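Local coordinates for beta-lactamase-related domain-containing protein (Bacteroides dorei DSM 17855, PDB 5TGF) that is probably a serine hydrolase of the beta-lactamase family, its natural substrate unknown, and binds calcium, at residues 215-220 and 232-237; 255-260 and 270-275; 281-286 and 295-300; 291-296 and 328-333. All coordinates share one frame; numbering follows the deposited sequence.

Contact 1 (215-220 and 232-237); sequences KMIYHN and ETVQTM
Val234 projects from helix 231-238 into the turn that ends helix 207-218, and it has the largest single share of this contact, closely followed by Asn220. Followed outward from CB, its two methyls part. CG1 stands anti to the backbone N (chi1 -177°) and reaches back along the helix end, coming to 4.0 Å from Ile217 O and 4.3 Å from Ile217 CG2. CG2 lies beside the backbone N and packs on the main chain of Asn220, with Val234 CG2 3.7 Å from Asn220 C. CB itself meets the side-chain oxygen of Asn220 in the conformer described here, one of two, with OD1 3.7 Å from Val234 CB. The valine thus spans the last turn of the helix and its C-terminal cap. That cap is a Schellman motif: Asn220, at positive phi, is the C-prime residue, its N bonds to Ile217 O at 3.0 Å, and Gly221 N returns to Met216 O. Deeper in, Ile217 CD1 meets the CE methyl of Met237 (a selenomethionine) at 4.3 Å, and both side chains run on to Trp62 of helix 60-74. At the outer margin, in the same Asn220 conformer, the side chains of Asn220 and Gln235 cross at about a right angle, their amide planes 66° apart; the approach of their two oxygens, which are not bonded to each other, is doubtful. With no polar bond between the segments, the two helices are held here by van der Waals contact of Val234, Ile217 and Met237; the cap shapes the surface that Val234 meets.

Contact 2 (255-260 and 270-275); sequences KALGQH and WRELVD
A classic beta bulge at Glu272 and Leu273, both facing Gln283, kinks strand 270-274 at the margin of the six-stranded antiparallel sheet, and the end of helix 252-257 packs on that kink. Leu257, in the last helical turn, crosses the Glu272 side chain at about a right angle, and both its methyls lie against the same side of it. Leu257 CD1 lies 3.8 Å from Glu272 CG, while CD2 is as near to Glu272 CB. The methyls also touch the carboxylate, whose hydrogen bonds go to other partners: OE2 to Ser285 and Tyr252, OE1 to Gln283 and Tyr293. Leu257 CD2 also touches Leu273 CD2 at 4.3 Å. After Gly258, which leaves the helix with positive phi, Gln259 bends at chi2 (-63°) and lays CG 3.5 Å from Glu272 O, a buried carbonyl that finds no hydrogen-bond partner. The bend carries the amide over Leu273 CD2 and back to its own chain: NE2 donates to Leu257 O in a nearly straight bond (170°), from above the carbonyl plane. The amide's other end reaches strand 270-274 through one water, which donates to Gln259 OE1 at 2.7 Å and accepts from Val274 N at 3.0 Å.

Contact 3 (281-286 and 295-300); sequences AYQISS and WINKRD
Four hydrogen bonds join residues 281-286 to 295-300. The shortest runs from Lys298 N to Tyr282 O (2.7 Å), just past the paired residues; Ile284 and Ile296 form the hydrogen-bonded antiparallel pair, Ile296 N giving to Ile284 O at 2.9 Å and Ile284 N returning to Ile296 O. The fourth joins side chains of a non-hydrogen-bonded pair: Asn297 ND2 donates to Gln283 OE1 at 2.9 Å, the acceptor lying in the asparagine amide plane although the two amides are turned 73° apart. Asn297 OD1 takes Asp300 N in an Asx motif (2.8 Å), holding this amide at both ends. Gln283 NE2 in turn binds Glu272. Farther out, the guanidinium of Arg299 lies flat on one face of the Tyr282 ring, planes 8° apart and centres 3.9 Å apart, a cation-pi stack. The ring stands upright there because CG sits between the backbone N and carbonyl carbon (chi1 66°), and Arg299 CD adds a CH-pi contact over the same face. On the other side of the sheet, Ile284 CD1 touches Lys298 CE, whose NZ binds Gln238. This hairpin lies between strands 270-274 and 302-307, with Ile284 and Ile296 against Trp62 of helix 60-74 and Gln283 and Trp295 against helix 328-337.

Contact 4 (291-296 and 328-333); sequences GAYPWI and VLSETV
Tyr293 and Trp295 are the two residues of strand 293-297 that reach helix 328-337 here, both projecting toward it. In Tyr293, CG is anti to the backbone N (chi1 -176°), which extends the ring to the helix, where CD2 packs on Leu329 CD1 at 3.9 Å, the two side chains running antiparallel alongside one another. At the far end of the ring the phenol oxygen lies 2.7 Å from Ser330 OG, which sits at the ring edge, near its plane. The two hydroxyls are hydrogen-bonded; Ser330 OG is also bonded to Pro327 O, and Tyr293 OH to Glu272 OE1. The phenol and serine hydroxyls thus belong to a buried polar cluster that links the helix start to strand 270-274. Pro294 turns to the other side of the sheet, against Tyr210 and Leu214 of helix 207-218. Trp295 returns to the helix, its indole presenting one face to Ser330, whose CB stands over it, 3.5 Å from the centroid of the five-membered ring and 15° off the normal, a CH-pi contact. Val333, one turn farther on, meets the indole edge with CG2 3.8 Å from Trp295 CZ2. The indole nitrogen is satisfied by a water, which accepts from Trp295 NE1 at 2.9 Å and donates to Ser330 O at 3.2 Å. The axes of strand segment 293-296 and helix segment 328-333 are inclined at 41°. A C-terminal helix laid across one face of a central antiparallel sheet, with helices on the other, is the arrangement of the alpha/beta domain of serine beta-lactamases and related penicillin-recognising enzymes.

Overall arrangement
Contacts 2, 3 and 4 gather on one antiparallel sheet, in which strands 270-274, 281-285 and 293-297 are consecutive neighbours. Contacts 3 and 4, centres about 9 Å apart, share Trp295 and Ile296. Contact 2 joins contact 3 through Glu272 OE2 and Ser285 OG, 2.6 Å apart. Contact 1, on the sheet's other side from contact 4, touches it where Ile217 CG2 meets Ile296 CD1 at 3.6 Å. Ser286 OG of contact 3 bonds to the backbone O of Ser58, and its side chain touches Lys61, residues of an SxxK pattern consistent with a catalytic serine. Met237 lies about 9 Å, side chain to side chain, from calcium-site residue Val72, though this chain binds no calcium in the model.

Contact 1 (215-220 and 232-237)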
loop_
_atom_site.group_PDB
_atom_site.type_symbol
_atom_site.label_atom_id
_atom_site.label_comp_id
_atom_site.label_asym_id
_atom_site.label_seq_id
_atom_site.Cartn_x
_atom_site.Cartn_y
_atom_site.Cartn_z
ATOM N N LYS A 215 8.613 10.476 -1.069
ATOM C CA LYS A 215 9.193 11.754 -0.631
ATOM C C LYS A 215 8.123 12.635 0.012
ATOM O O LYS A 215 8.331 13.194 1.101
ATOM C CB LYS A 215 9.846 12.477 -1.807
ATOM C CG LYS A 215 10.587 13.765 -1.430
ATOM C CD LYS A 215 11.095 14.545 -2.633
ATOM C CE LYS A 215 11.828 15.813 -2.159
ATOM N NZ LYS A 215 12.308 16.639 -3.296
HETATM N N MSE A 216 6.980 12.765 -0.651
HETATM C CA MSE A 216 5.837 13.474 -0.099
HETATM C C MSE A 216 5.438 12.944 1.251
HETATM O O MSE A 216 5.195 13.721 2.177
HETATM C CB MSE A 216 4.673 13.450 -1.095
HETATM C CG MSE A 216 3.483 14.300 -0.622
HETATM SE SE MSE A 216 2.170 13.231 0.393
HETATM C CE MSE A 216 1.577 11.998 -1.031
ATOM N N ILE A 217 5.282 11.621 1.382
ATOM C CA ILE A 217 4.885 11.040 2.646
ATOM C C ILE A 217 5.947 11.296 3.719
ATOM O O ILE A 217 5.608 11.574 4.879
ATOM C CB ILE A 217 4.634 9.498 2.491
ATOM C CG1 ILE A 217 3.416 9.259 1.597
ATOM C CG2 ILE A 217 4.380 8.835 3.816
ATOM C CD1 ILE A 217 2.082 9.694 2.175
ATOM N N TYR A 218 7.205 11.131 3.343
ATOM C CA TYR A 218 8.343 11.316 4.248
ATOM C C TYR A 218 8.379 12.743 4.815
ATOM O O TYR A 218 8.805 12.950 5.950
ATOM C CB TYR A 218 9.668 11.010 3.538
ATOM C CG TYR A 218 10.855 11.124 4.488
ATOM C CD1 TYR A 218 11.168 10.084 5.352
ATOM C CD2 TYR A 218 11.657 12.272 4.523
ATOM C CE1 TYR A 218 12.216 10.180 6.262
ATOM C CE2 TYR A 218 12.736 12.361 5.402
ATOM C CZ TYR A 218 12.987 11.301 6.279
ATOM O OH TYR A 218 14.040 11.315 7.155
ATOM N N HIS A 219 7.961 13.714 4.025
ATOM C CA HIS A 219 7.847 15.087 4.483
ATOM C C HIS A 219 6.453 15.446 5.023
ATOM O O HIS A 219 6.021 16.618 4.970
ATOM C CB HIS A 219 8.287 16.019 3.365
ATOM C CG HIS A 219 9.742 15.911 3.045
ATOM N ND1 HIS A 219 10.722 16.354 3.901
ATOM C CD2 HIS A 219 10.387 15.372 1.987
ATOM C CE1 HIS A 219 11.909 16.107 3.379
ATOM N NE2 HIS A 219 11.734 15.516 2.214
ATOM N N ASN A 220 5.764 14.450 5.597
ATOM C CA ASN A 220 4.513 14.693 6.308
ATOM C C ASN A 220 3.492 15.401 5.413
ATOM O O ASN A 220 2.712 16.232 5.880
ATOM C CB ASN A 220 4.784 15.504 7.587
ATOM C CG ASN A 220 3.846 15.141 8.724
ATOM O OD1 ASN A 220 3.399 14.001 8.851
ATOM N ND2 ASN A 220 3.576 16.103 9.584
ATOM N N GLU A 232 -1.762 16.070 9.771
ATOM C CA GLU A 232 -2.581 15.185 10.604
ATOM C C GLU A 232 -3.077 13.944 9.863
ATOM O O GLU A 232 -3.282 12.894 10.454
ATOM C CB GLU A 232 -3.782 15.920 11.214
ATOM C CG GLU A 232 -4.663 16.643 10.220
ATOM C CD GLU A 232 -4.279 18.118 10.049
ATOM O OE1 GLU A 232 -3.073 18.472 10.207
ATOM O OE2 GLU A 232 -5.196 18.900 9.710
ATOM N N THR A 233 -3.310 14.097 8.573
ATOM C CA THR A 233 -3.797 13.003 7.729
ATOM C C THR A 233 -2.707 11.945 7.560
ATOM O O THR A 233 -2.969 10.763 7.759
ATOM C CB THR A 233 -4.251 13.568 6.402
ATOM O OG1 THR A 233 -5.321 14.497 6.655
ATOM C CG2 THR A 233 -4.697 12.442 5.431
ATOM N N VAL A 234 -1.488 12.391 7.278
ATOM C CA VAL A 234 -0.351 11.470 7.209
ATOM C C VAL A 234 -0.155 10.734 8.544
ATOM O O VAL A 234 0.095 9.504 8.559
ATOM C CB VAL A 234 0.950 12.163 6.755
ATOM C CG1 VAL A 234 2.064 11.140 6.646
ATOM C CG2 VAL A 234 0.756 12.872 5.417
ATOM N N GLN A 235 -0.265 11.459 9.667
ATOM C CA GLN A 235 -0.137 10.837 10.978
ATOM C C GLN A 235 -1.210 9.768 11.229
ATOM O O GLN A 235 -0.906 8.658 11.702
ATOM C CB GLN A 235 -0.133 11.874 12.096
ATOM C CG GLN A 235 1.148 12.689 12.147
ATOM C CD GLN A 235 2.395 11.810 12.278
ATOM O OE1 GLN A 235 3.191 11.686 11.336
ATOM N NE2 GLN A 235 2.539 11.149 13.430
ATOM N N THR A 236 -2.437 10.071 10.843
ATOM C CA THR A 236 -3.559 9.128 10.994
ATOM C C THR A 236 -3.344 7.885 10.101
ATOM O O THR A 236 -3.617 6.773 10.537
ATOM C CB THR A 236 -4.902 9.803 10.664
ATOM O OG1 THR A 236 -5.164 10.816 11.664
ATOM C CG2 THR A 236 -6.060 8.790 10.662
HETATM N N MSE A 237 -2.809 8.076 8.894
HETATM C CA MSE A 237 -2.517 6.948 8.013
HETATM C C MSE A 237 -1.504 5.996 8.634
HETATM O O MSE A 237 -1.474 4.800 8.301
HETATM C CB MSE A 237 -1.999 7.459 6.655
HETATM C CG MSE A 237 -3.057 8.126 5.747
HETATM SE SE MSE A 237 -2.112 9.045 4.270
HETATM C CE MSE A 237 -1.454 7.433 3.304
#

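Contact 2 (255-260 and 270-275)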
loop_
_atom_site.group_PDB
_atom_site.type_symbol
_atom_site.label_atom_id
_atom_site.label_comp_id
_atom_site.label_asym_id
_atom_site.label_seq_id
_atom_site.Cartn_x
_atom_site.Cartn_y
_atom_site.Cartn_z
ATOM N N LYS A 255 5.394 -12.878 10.450
ATOM C CA LYS A 255 6.003 -13.876 9.591
ATOM C C LYS A 255 7.247 -13.365 8.868
ATOM O O LYS A 255 8.236 -14.069 8.768
ATOM C CB LYS A 255 4.975 -14.377 8.561
ATOM C CG LYS A 255 5.501 -15.538 7.738
ATOM C CD LYS A 255 4.375 -16.319 7.093
ATOM C CE LYS A 255 4.932 -17.171 5.975
ATOM N NZ LYS A 255 3.838 -17.838 5.225
ATOM N N ALA A 256 7.185 -12.141 8.371
ATOM C CA ALA A 256 8.275 -11.551 7.598
ATOM C C ALA A 256 9.328 -10.829 8.415
ATOM O O ALA A 256 10.504 -10.798 8.025
ATOM C CB ALA A 256 7.712 -10.608 6.527
ATOM N N LEU A 257 8.926 -10.177 9.507
ATOM C CA LEU A 257 9.845 -9.399 10.311
ATOM C C LEU A 257 10.091 -9.929 11.721
ATOM O O LEU A 257 10.897 -9.348 12.462
ATOM C CB LEU A 257 9.411 -7.914 10.375
ATOM C CG LEU A 257 9.361 -7.173 9.049
ATOM C CD1 LEU A 257 7.935 -6.976 8.556
ATOM C CD2 LEU A 257 10.070 -5.850 9.165
ATOM N N GLY A 258 9.305 -10.911 12.162
ATOM C CA GLY A 258 9.462 -11.404 13.551
ATOM C C GLY A 258 8.987 -10.472 14.639
ATOM O O GLY A 258 9.410 -10.597 15.799
ATOM N N GLN A 259 8.151 -9.499 14.303
ATOM C CA GLN A 259 7.676 -8.551 15.300
ATOM C C GLN A 259 6.294 -8.999 15.767
ATOM O O GLN A 259 5.448 -9.419 14.936
ATOM C CB GLN A 259 7.600 -7.150 14.715
ATOM C CG GLN A 259 8.865 -6.679 14.014
ATOM C CD GLN A 259 10.070 -6.571 14.960
ATOM O OE1 GLN A 259 10.122 -5.697 15.807
ATOM N NE2 GLN A 259 11.009 -7.476 14.823
ATOM N N HIS A 260 6.003 -8.814 17.054
ATOM C CA HIS A 260 4.777 -9.415 17.632
ATOM C C HIS A 260 3.733 -8.433 18.171
ATOM O O HIS A 260 2.747 -8.846 18.812
ATOM C CB HIS A 260 5.164 -10.407 18.758
ATOM C CG HIS A 260 6.185 -11.420 18.349
ATOM N ND1 HIS A 260 5.879 -12.498 17.550
ATOM C CD2 HIS A 260 7.492 -11.549 18.668
ATOM C CE1 HIS A 260 6.966 -13.206 17.331
ATOM N NE2 HIS A 260 7.954 -12.666 18.019
ATOM N N TRP A 270 1.415 -1.138 6.210
ATOM C CA TRP A 270 1.852 -1.930 7.356
ATOM C C TRP A 270 2.740 -1.104 8.267
ATOM O O TRP A 270 3.648 -0.358 7.808
ATOM C CB TRP A 270 2.656 -3.182 6.917
ATOM C CG TRP A 270 1.900 -4.174 6.059
ATOM C CD1 TRP A 270 1.825 -4.200 4.683
ATOM C CD2 TRP A 270 1.161 -5.305 6.511
ATOM N NE1 TRP A 270 1.015 -5.222 4.278
ATOM C CE2 TRP A 270 0.602 -5.919 5.379
ATOM C CE3 TRP A 270 0.821 -5.798 7.788
ATOM C CZ2 TRP A 270 -0.243 -7.022 5.471
ATOM C CZ3 TRP A 270 -0.002 -6.930 7.866
ATOM C CH2 TRP A 270 -0.518 -7.520 6.734
ATOM N N ARG A 271 2.491 -1.258 9.558
ATOM C CA ARG A 271 3.353 -0.786 10.623
ATOM C C ARG A 271 4.362 -1.863 11.000
ATOM O O ARG A 271 4.079 -2.742 11.793
ATOM C CB ARG A 271 2.489 -0.354 11.808
ATOM C CG ARG A 271 1.551 0.817 11.480
ATOM C CD ARG A 271 0.531 1.171 12.568
ATOM N NE ARG A 271 0.965 0.874 13.940
ATOM C CZ ARG A 271 1.330 1.743 14.875
ATOM N NH1 ARG A 271 1.459 3.041 14.644
ATOM N NH2 ARG A 271 1.635 1.273 16.053
ATOM N N GLU A 272 5.481 -1.906 10.280
ATOM C CA GLU A 272 6.407 -3.040 10.387
ATOM C C GLU A 272 7.207 -2.993 11.704
ATOM O O GLU A 272 7.404 -4.021 12.338
ATOM C CB GLU A 272 7.401 -3.078 9.228
ATOM C CG GLU A 272 6.768 -3.382 7.881
ATOM C CD GLU A 272 7.803 -3.623 6.786
ATOM O OE1 GLU A 272 8.914 -3.082 6.868
ATOM O OE2 GLU A 272 7.458 -4.280 5.800
ATOM N N LEU A 273 7.692 -1.816 12.094
ATOM C CA LEU A 273 8.433 -1.687 13.359
ATOM C C LEU A 273 7.797 -0.565 14.178
ATOM O O LEU A 273 7.579 0.570 13.669
ATOM C CB LEU A 273 9.905 -1.358 13.099
ATOM C CG LEU A 273 10.680 -2.280 12.179
ATOM C CD1 LEU A 273 12.086 -1.720 11.899
ATOM C CD2 LEU A 273 10.754 -3.657 12.817
ATOM N N VAL A 274 7.603 -0.850 15.470
ATOM C CA VAL A 274 6.864 0.053 16.339
ATOM C C VAL A 274 7.603 0.241 17.651
ATOM O O VAL A 274 8.230 -0.693 18.169
ATOM C CB VAL A 274 5.432 -0.495 16.573
ATOM C CG1 VAL A 274 4.676 0.323 17.585
ATOM C CG2 VAL A 274 4.633 -0.475 15.273
ATOM N N ASP A 275 7.611 1.482 18.125
ATOM C CA ASP A 275 8.136 1.787 19.470
ATOM C C ASP A 275 7.005 1.597 20.511
ATOM O O ASP A 275 6.035 2.356 20.512
ATOM C CB ASP A 275 8.680 3.213 19.502
ATOM C CG ASP A 275 9.170 3.628 20.889
ATOM O OD1 ASP A 275 10.124 3.011 21.382
ATOM O OD2 ASP A 275 8.546 4.528 21.505
HETATM O O HOH W 1 8.683 -3.505 16.345
#

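Contact 3 (281-286 and 295-300)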
loop_
_atom_site.group_PDB
_atom_site.type_symbol
_atom_site.label_atom_id
_atom_site.label_comp_id
_atom_site.label_asym_id
_atom_site.label_seq_id
_atom_site.Cartn_x
_atom_site.Cartn_y
_atom_site.Cartn_z
ATOM N N ALA A 281 4.937 4.100 14.930
ATOM C CA ALA A 281 5.598 3.220 13.971
ATOM C C ALA A 281 6.751 4.003 13.329
ATOM O O ALA A 281 6.596 5.160 12.927
ATOM C CB ALA A 281 4.603 2.757 12.909
ATOM N N TYR A 282 7.918 3.399 13.305
ATOM C CA TYR A 282 9.087 4.030 12.707
ATOM C C TYR A 282 9.576 3.317 11.453
ATOM O O TYR A 282 10.430 3.836 10.724
ATOM C CB TYR A 282 10.201 4.172 13.762
ATOM C CG TYR A 282 10.811 2.906 14.290
ATOM C CD1 TYR A 282 11.818 2.252 13.601
ATOM C CD2 TYR A 282 10.424 2.388 15.519
ATOM C CE1 TYR A 282 12.391 1.091 14.086
ATOM C CE2 TYR A 282 10.987 1.216 16.016
ATOM C CZ TYR A 282 11.991 0.592 15.296
ATOM O OH TYR A 282 12.566 -0.552 15.752
ATOM N N GLN A 283 8.991 2.180 11.141
ATOM C CA GLN A 283 9.123 1.617 9.778
ATOM C C GLN A 283 7.744 1.234 9.254
ATOM O O GLN A 283 6.988 0.505 9.919
ATOM C CB GLN A 283 10.071 0.427 9.752
ATOM C CG GLN A 283 10.444 0.001 8.324
ATOM C CD GLN A 283 11.621 -0.963 8.269
ATOM O OE1 GLN A 283 12.766 -0.533 8.283
ATOM N NE2 GLN A 283 11.338 -2.269 8.204
ATOM N N ILE A 284 7.409 1.788 8.106
ATOM C CA ILE A 284 6.128 1.594 7.451
ATOM C C ILE A 284 6.384 1.142 5.979
ATOM O O ILE A 284 7.351 1.563 5.316
ATOM C CB ILE A 284 5.348 2.929 7.462
ATOM C CG1 ILE A 284 4.957 3.312 8.908
ATOM C CG2 ILE A 284 4.082 2.855 6.608
ATOM C CD1 ILE A 284 4.785 4.790 9.072
ATOM N N SER A 285 5.515 0.264 5.480
ATOM C CA SER A 285 5.663 -0.283 4.144
ATOM C C SER A 285 4.332 -0.666 3.537
ATOM O O SER A 285 3.287 -0.681 4.214
ATOM C CB SER A 285 6.534 -1.527 4.211
ATOM O OG SER A 285 5.733 -2.584 4.731
ATOM N N SER A 286 4.365 -0.969 2.232
ATOM C CA SER A 286 3.213 -1.540 1.517
ATOM C C SER A 286 3.686 -2.573 0.447
ATOM O O SER A 286 3.629 -2.306 -0.756
ATOM C CB SER A 286 2.380 -0.432 0.891
ATOM O OG SER A 286 1.062 -0.888 0.552
ATOM N N TRP A 295 9.245 1.462 1.363
ATOM C CA TRP A 295 9.275 1.667 2.800
ATOM C C TRP A 295 9.807 3.012 3.221
ATOM O O TRP A 295 10.557 3.679 2.471
ATOM C CB TRP A 295 10.073 0.563 3.474
ATOM C CG TRP A 295 11.554 0.766 3.487
ATOM C CD1 TRP A 295 12.312 1.121 4.569
ATOM C CD2 TRP A 295 12.479 0.515 2.419
ATOM N NE1 TRP A 295 13.643 1.207 4.205
ATOM C CE2 TRP A 295 13.782 0.777 2.918
ATOM C CE3 TRP A 295 12.340 0.082 1.089
ATOM C CZ2 TRP A 295 14.944 0.672 2.117
ATOM C CZ3 TRP A 295 13.489 -0.023 0.287
ATOM C CH2 TRP A 295 14.778 0.241 0.822
ATOM N N ILE A 296 9.483 3.356 4.457
ATOM C CA ILE A 296 10.096 4.479 5.145
ATOM C C ILE A 296 10.594 3.957 6.495
ATOM O O ILE A 296 9.869 3.227 7.199
ATOM C CB ILE A 296 9.084 5.592 5.364
ATOM C CG1 ILE A 296 8.706 6.254 4.038
ATOM C CG2 ILE A 296 9.591 6.616 6.357
ATOM C CD1 ILE A 296 7.597 7.275 4.203
ATOM N N ASN A 297 11.829 4.319 6.861
ATOM C CA ASN A 297 12.341 4.106 8.218
ATOM C C ASN A 297 12.721 5.460 8.824
ATOM O O ASN A 297 13.718 6.103 8.406
ATOM C CB ASN A 297 13.520 3.137 8.227
ATOM C CG ASN A 297 13.975 2.783 9.653
ATOM O OD1 ASN A 297 14.290 3.664 10.457
ATOM N ND2 ASN A 297 13.950 1.508 9.982
ATOM N N LYS A 298 11.896 5.925 9.749
ATOM C CA LYS A 298 12.092 7.266 10.305
ATOM C C LYS A 298 13.355 7.388 11.158
ATOM O O LYS A 298 13.898 8.458 11.270
ATOM C CB LYS A 298 10.878 7.719 11.098
ATOM C CG LYS A 298 9.619 7.830 10.248
ATOM C CD LYS A 298 8.456 8.317 11.081
ATOM C CE LYS A 298 7.135 7.945 10.428
ATOM N NZ LYS A 298 6.020 8.719 11.006
ATOM N N ARG A 299 13.772 6.307 11.799
ATOM C CA ARG A 299 14.975 6.322 12.598
ATOM C C ARG A 299 16.231 6.418 11.745
ATOM O O ARG A 299 17.125 7.178 12.095
ATOM C CB ARG A 299 15.039 5.086 13.473
ATOM C CG ARG A 299 14.036 5.166 14.610
ATOM C CD ARG A 299 14.482 4.289 15.756
ATOM N NE ARG A 299 13.485 4.288 16.820
ATOM C CZ ARG A 299 13.412 3.352 17.751
ATOM N NH1 ARG A 299 14.288 2.343 17.742
ATOM N NH2 ARG A 299 12.470 3.436 18.689
ATOM N N ASP A 300 16.259 5.705 10.618
ATOM C CA ASP A 300 17.329 5.843 9.605
ATOM C C ASP A 300 17.267 7.166 8.845
ATOM O O ASP A 300 18.234 7.548 8.241
ATOM C CB ASP A 300 17.259 4.735 8.557
ATOM C CG ASP A 300 17.441 3.336 9.131
ATOM O OD1 ASP A 300 18.027 3.240 10.231
ATOM O OD2 ASP A 300 17.002 2.344 8.456
#

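Contact 4 (291-296 and 328-333)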
loop_
_atom_site.group_PDB
_atom_site.type_symbol
_atom_site.label_atom_id
_atom_site.label_comp_id
_atom_site.label_asym_id
_atom_site.label_seq_id
_atom_site.Cartn_x
_atom_site.Cartn_y
_atom_site.Cartn_z
ATOM N N GLY A 291 6.829 -8.639 -5.459
ATOM C CA GLY A 291 8.159 -8.158 -5.125
ATOM C C GLY A 291 8.348 -6.663 -4.921
ATOM O O GLY A 291 9.336 -6.255 -4.334
ATOM N N ALA A 292 7.372 -5.847 -5.310
ATOM C CA ALA A 292 7.463 -4.414 -5.076
ATOM C C ALA A 292 7.487 -4.150 -3.555
ATOM O O ALA A 292 6.634 -4.680 -2.806
ATOM C CB ALA A 292 6.286 -3.684 -5.715
ATOM N N TYR A 293 8.447 -3.364 -3.109
ATOM C CA TYR A 293 8.629 -3.079 -1.675
ATOM C C TYR A 293 9.006 -1.609 -1.485
ATOM O O TYR A 293 10.192 -1.242 -1.633
ATOM C CB TYR A 293 9.714 -3.948 -1.102
ATOM C CG TYR A 293 9.884 -3.763 0.399
ATOM C CD1 TYR A 293 8.936 -4.260 1.300
ATOM C CD2 TYR A 293 11.017 -3.179 0.912
ATOM C CE1 TYR A 293 9.099 -4.096 2.670
ATOM C CE2 TYR A 293 11.193 -3.013 2.264
ATOM C CZ TYR A 293 10.233 -3.483 3.146
ATOM O OH TYR A 293 10.430 -3.277 4.506
ATOM N N PRO A 294 8.027 -0.789 -1.131
ATOM C CA PRO A 294 8.276 0.546 -0.686
ATOM C C PRO A 294 8.336 0.651 0.839
ATOM O O PRO A 294 7.524 0.035 1.540
ATOM C CB PRO A 294 7.070 1.295 -1.236
ATOM C CG PRO A 294 5.942 0.289 -1.144
ATOM C CD PRO A 294 6.576 -1.072 -1.203
ATOM N N TRP A 295 9.245 1.462 1.363
ATOM C CA TRP A 295 9.275 1.667 2.800
ATOM C C TRP A 295 9.807 3.012 3.221
ATOM O O TRP A 295 10.557 3.679 2.471
ATOM C CB TRP A 295 10.073 0.563 3.474
ATOM C CG TRP A 295 11.554 0.766 3.487
ATOM C CD1 TRP A 295 12.312 1.121 4.569
ATOM C CD2 TRP A 295 12.479 0.515 2.419
ATOM N NE1 TRP A 295 13.643 1.207 4.205
ATOM C CE2 TRP A 295 13.782 0.777 2.918
ATOM C CE3 TRP A 295 12.340 0.082 1.089
ATOM C CZ2 TRP A 295 14.944 0.672 2.117
ATOM C CZ3 TRP A 295 13.489 -0.023 0.287
ATOM C CH2 TRP A 295 14.778 0.241 0.822
ATOM N N ILE A 296 9.483 3.356 4.457
ATOM C CA ILE A 296 10.096 4.479 5.145
ATOM C C ILE A 296 10.594 3.957 6.495
ATOM O O ILE A 296 9.869 3.227 7.199
ATOM C CB ILE A 296 9.084 5.592 5.364
ATOM C CG1 ILE A 296 8.706 6.254 4.038
ATOM C CG2 ILE A 296 9.591 6.616 6.357
ATOM C CD1 ILE A 296 7.597 7.275 4.203
ATOM N N VAL A 328 14.070 -7.956 3.845
ATOM C CA VAL A 328 15.557 -8.038 3.778
ATOM C C VAL A 328 16.155 -6.745 3.191
ATOM O O VAL A 328 17.291 -6.355 3.515
ATOM C CB VAL A 328 16.085 -9.291 3.040
ATOM C CG1 VAL A 328 15.899 -9.163 1.544
ATOM C CG2 VAL A 328 17.558 -9.524 3.355
ATOM N N LEU A 329 15.377 -6.039 2.366
ATOM C CA LEU A 329 15.863 -4.831 1.731
ATOM C C LEU A 329 16.029 -3.682 2.735
ATOM O O LEU A 329 17.066 -3.016 2.797
ATOM C CB LEU A 329 14.899 -4.397 0.621
ATOM C CG LEU A 329 14.865 -5.327 -0.578
ATOM C CD1 LEU A 329 13.574 -5.090 -1.363
ATOM C CD2 LEU A 329 16.099 -5.123 -1.449
ATOM N N SER A 330 14.998 -3.443 3.526
ATOM C CA SER A 330 15.074 -2.414 4.568
ATOM C C SER A 330 16.062 -2.822 5.681
ATOM O O SER A 330 16.767 -1.968 6.205
ATOM C CB SER A 330 13.693 -2.124 5.147
ATOM O OG SER A 330 13.008 -3.339 5.399
ATOM N N GLU A 331 16.142 -4.107 5.990
ATOM C CA GLU A 331 17.087 -4.584 7.016
ATOM C C GLU A 331 18.515 -4.306 6.569
ATOM O O GLU A 331 19.347 -3.819 7.351
ATOM C CB GLU A 331 16.938 -6.112 7.209
ATOM C CG GLU A 331 17.865 -6.731 8.249
ATOM C CD GLU A 331 17.750 -8.251 8.333
ATOM O OE1 GLU A 331 17.757 -8.807 9.437
ATOM O OE2 GLU A 331 17.633 -8.908 7.295
ATOM N N THR A 332 18.800 -4.603 5.299
ATOM C CA THR A 332 20.152 -4.441 4.742
ATOM C C THR A 332 20.509 -2.960 4.621
ATOM O O THR A 332 21.641 -2.541 4.944
ATOM C CB THR A 332 20.284 -5.175 3.408
ATOM O OG1 THR A 332 19.901 -6.555 3.541
ATOM C CG2 THR A 332 21.729 -5.125 2.863
ATOM N N VAL A 333 19.553 -2.130 4.238
ATOM C CA VAL A 333 19.771 -0.671 4.254
ATOM C C VAL A 333 20.039 -0.142 5.663
ATOM O O VAL A 333 20.950 0.670 5.883
ATOM C CB VAL A 333 18.646 0.099 3.556
ATOM C CG1 VAL A 333 18.728 1.591 3.774
ATOM C CG2 VAL A 333 18.629 -0.214 2.061
HETATM O O HOH W 2 15.872 1.154 6.112
#